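Local coordinates for eukaryotic Translation Initiation 4E (Schistosoma mansoni, PDB 3HXI), which binds the 7-methylguanosine cap of messenger RNA, probably to start cap-dependent translation, and is held here with a 4E-BP peptide, at residues P11-W16 against E116-I121. Sequence-based numbering, arbitrary orientation.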
loop_
_atom_site.group_PDB
_atom_site.type_symbol
_atom_site.label_atom_id
_atom_site.label_comp_id
_atom_site.label_asym_id
_atom_site.label_seq_id
_atom_site.Cartn_x
_atom_site.Cartn_y
_atom_site.Cartn_z
ATOM N N PRO A 11 10.642 0.970 17.704
ATOM C CA PRO A 11 9.398 1.659 17.378
ATOM C C PRO A 11 9.402 2.194 15.956
ATOM O O PRO A 11 10.439 2.609 15.437
ATOM C CB PRO A 11 9.369 2.823 18.381
ATOM C CG PRO A 11 10.812 3.082 18.672
ATOM C CD PRO A 11 11.490 1.753 18.624
ATOM N N LEU A 12 8.240 2.164 15.326
ATOM C CA LEU A 12 8.105 2.744 13.996
ATOM C C LEU A 12 7.705 4.212 14.068
ATOM O O LEU A 12 7.102 4.659 15.052
ATOM C CB LEU A 12 7.047 1.983 13.201
ATOM C CG LEU A 12 7.212 0.477 13.049
ATOM C CD1 LEU A 12 5.983 -0.046 12.338
ATOM C CD2 LEU A 12 8.446 0.148 12.255
ATOM N N GLN A 13 8.042 4.941 13.005
ATOM C CA GLN A 13 7.544 6.305 12.771
ATOM C C GLN A 13 6.038 6.405 12.952
ATOM O O GLN A 13 5.555 7.367 13.563
ATOM C CB GLN A 13 7.932 6.806 11.373
ATOM C CG GLN A 13 7.329 8.181 11.026
ATOM C CD GLN A 13 7.812 9.279 11.974
ATOM O OE1 GLN A 13 8.873 9.164 12.593
ATOM N NE2 GLN A 13 7.030 10.342 12.090
ATOM N N ASP A 14 5.302 5.409 12.444
ATOM C CA ASP A 14 3.852 5.378 12.597
ATOM C C ASP A 14 3.317 4.053 13.083
ATOM O O ASP A 14 3.946 3.009 12.895
ATOM C CB ASP A 14 3.167 5.712 11.259
ATOM C CG ASP A 14 3.067 7.189 11.022
ATOM O OD1 ASP A 14 2.203 7.826 11.667
ATOM O OD2 ASP A 14 3.860 7.719 10.217
ATOM N N SER A 15 2.137 4.115 13.697
ATOM C CA SER A 15 1.316 2.939 13.937
ATOM C C SER A 15 0.508 2.635 12.680
ATOM O O SER A 15 0.002 3.556 12.025
ATOM C CB SER A 15 0.363 3.176 15.102
ATOM O OG SER A 15 -0.359 1.998 15.376
ATOM N N TRP A 16 0.405 1.348 12.357
ATOM C CA TRP A 16 -0.276 0.862 11.150
ATOM C C TRP A 16 -1.314 -0.170 11.507
ATOM O O TRP A 16 -1.149 -0.928 12.469
ATOM C CB TRP A 16 0.735 0.224 10.173
ATOM C CG TRP A 16 1.791 1.144 9.720
ATOM C CD1 TRP A 16 2.973 1.405 10.354
ATOM C CD2 TRP A 16 1.802 1.921 8.515
ATOM N NE1 TRP A 16 3.699 2.327 9.644
ATOM C CE2 TRP A 16 3.012 2.655 8.503
ATOM C CE3 TRP A 16 0.902 2.080 7.453
ATOM C CZ2 TRP A 16 3.351 3.534 7.472
ATOM C CZ3 TRP A 16 1.246 2.946 6.408
ATOM C CH2 TRP A 16 2.457 3.670 6.432
ATOM N N GLU A 116 8.303 15.269 4.160
ATOM C CA GLU A 116 7.133 15.624 3.378
ATOM C C GLU A 116 6.548 14.449 2.587
ATOM O O GLU A 116 5.328 14.324 2.470
ATOM C CB GLU A 116 7.463 16.775 2.432
ATOM C CG GLU A 116 6.280 17.246 1.602
ATOM C CD GLU A 116 5.327 18.174 2.367
ATOM O OE1 GLU A 116 5.649 18.625 3.489
ATOM O OE2 GLU A 116 4.243 18.461 1.819
ATOM N N GLU A 117 7.408 13.590 2.046
ATOM C CA GLU A 117 6.916 12.390 1.354
ATOM C C GLU A 117 6.191 11.453 2.307
ATOM O O GLU A 117 5.143 10.902 1.969
ATOM C CB GLU A 117 8.050 11.658 0.658
ATOM C CG GLU A 117 8.598 12.389 -0.558
ATOM C CD GLU A 117 9.926 11.837 -1.000
ATOM O OE1 GLU A 117 10.952 12.230 -0.402
ATOM O OE2 GLU A 117 9.951 11.001 -1.939
ATOM N N ASP A 118 6.749 11.265 3.503
ATOM C CA ASP A 118 6.117 10.412 4.507
ATOM C C ASP A 118 4.740 10.935 4.892
ATOM O O ASP A 118 3.797 10.155 5.130
ATOM C CB ASP A 118 7.015 10.291 5.735
ATOM C CG ASP A 118 6.419 9.409 6.807
ATOM O OD1 ASP A 118 6.543 8.177 6.712
ATOM O OD2 ASP A 118 5.824 9.962 7.748
ATOM N N ARG A 119 4.633 12.263 4.975
ATOM C CA ARG A 119 3.361 12.920 5.296
ATOM C C ARG A 119 2.262 12.619 4.268
ATOM O O ARG A 119 1.086 12.627 4.607
ATOM C CB ARG A 119 3.556 14.434 5.463
ATOM C CG ARG A 119 4.440 14.803 6.668
ATOM C CD ARG A 119 4.409 16.312 6.986
ATOM N NE ARG A 119 5.259 17.091 6.084
ATOM C CZ ARG A 119 6.452 17.580 6.429
ATOM N NH1 ARG A 119 7.172 18.269 5.562
ATOM N NH2 ARG A 119 6.928 17.377 7.644
ATOM N N GLN A 120 2.657 12.364 3.020
ATOM C CA GLN A 120 1.684 12.097 1.957
ATOM C C GLN A 120 1.099 10.702 2.092
ATOM O O GLN A 120 -0.002 10.431 1.594
ATOM C CB GLN A 120 2.329 12.227 0.566
ATOM C CG GLN A 120 2.413 13.624 0.008
ATOM C CD GLN A 120 1.043 14.269 -0.106
ATOM O OE1 GLN A 120 0.161 13.796 -0.848
ATOM N NE2 GLN A 120 0.851 15.332 0.646
ATOM N N ILE A 121 1.833 9.814 2.760
ATOM C CA ILE A 121 1.488 8.383 2.738
ATOM C C ILE A 121 0.261 8.077 3.588
ATOM O O ILE A 121 0.208 8.428 4.781
ATOM C CB ILE A 121 2.688 7.473 3.177
ATOM C CG1 ILE A 121 3.902 7.649 2.244
ATOM C CG2 ILE A 121 2.242 5.985 3.292
ATOM C CD1 ILE A 121 3.705 7.243 0.775
HETATM O O HOH W 1 5.677 6.372 8.736
#
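Asp14 and Asp118 bring two carboxylates close together, bridged at one side by a water. The groups point at each other from the two segments and lie nearly coplanar, 18° apart, with Asp14 OD2 3.9 Å from Asp118 OD2. Short aspartate side chains can share one water here: it probably eases this meeting of like charges, giving one hydrogen to Asp14 OD2 at 2.7 Å and the other to Asp118 OD1 at 2.8 Å. Ser110 OG also hydrogen-bonds to Asp118 OD1, so two partners grip that oxygen, while Lys68 NZ, in a long, weak ion pair with Asp14 OD2, probably offsets some charge.

In the eIF4E fold a curved antiparallel sheet is backed by helices. Here the corner at residues 13 and 14 of the first strand meets the end of helix 115-120. Gln13, its CG anti to the backbone N (chi1 175°), brings that methylene within 4.0 Å of Asp118 OD2; the long chain bends at chi2, and OE1 accepts a hydrogen bond from the 4E-BP peptide backbone.

The apolar contact is deeper: the flat indole of Trp16 offers its buried edge to the Ile121 methyl, CG2 lying in the ring plane 3.9 Å from CH2.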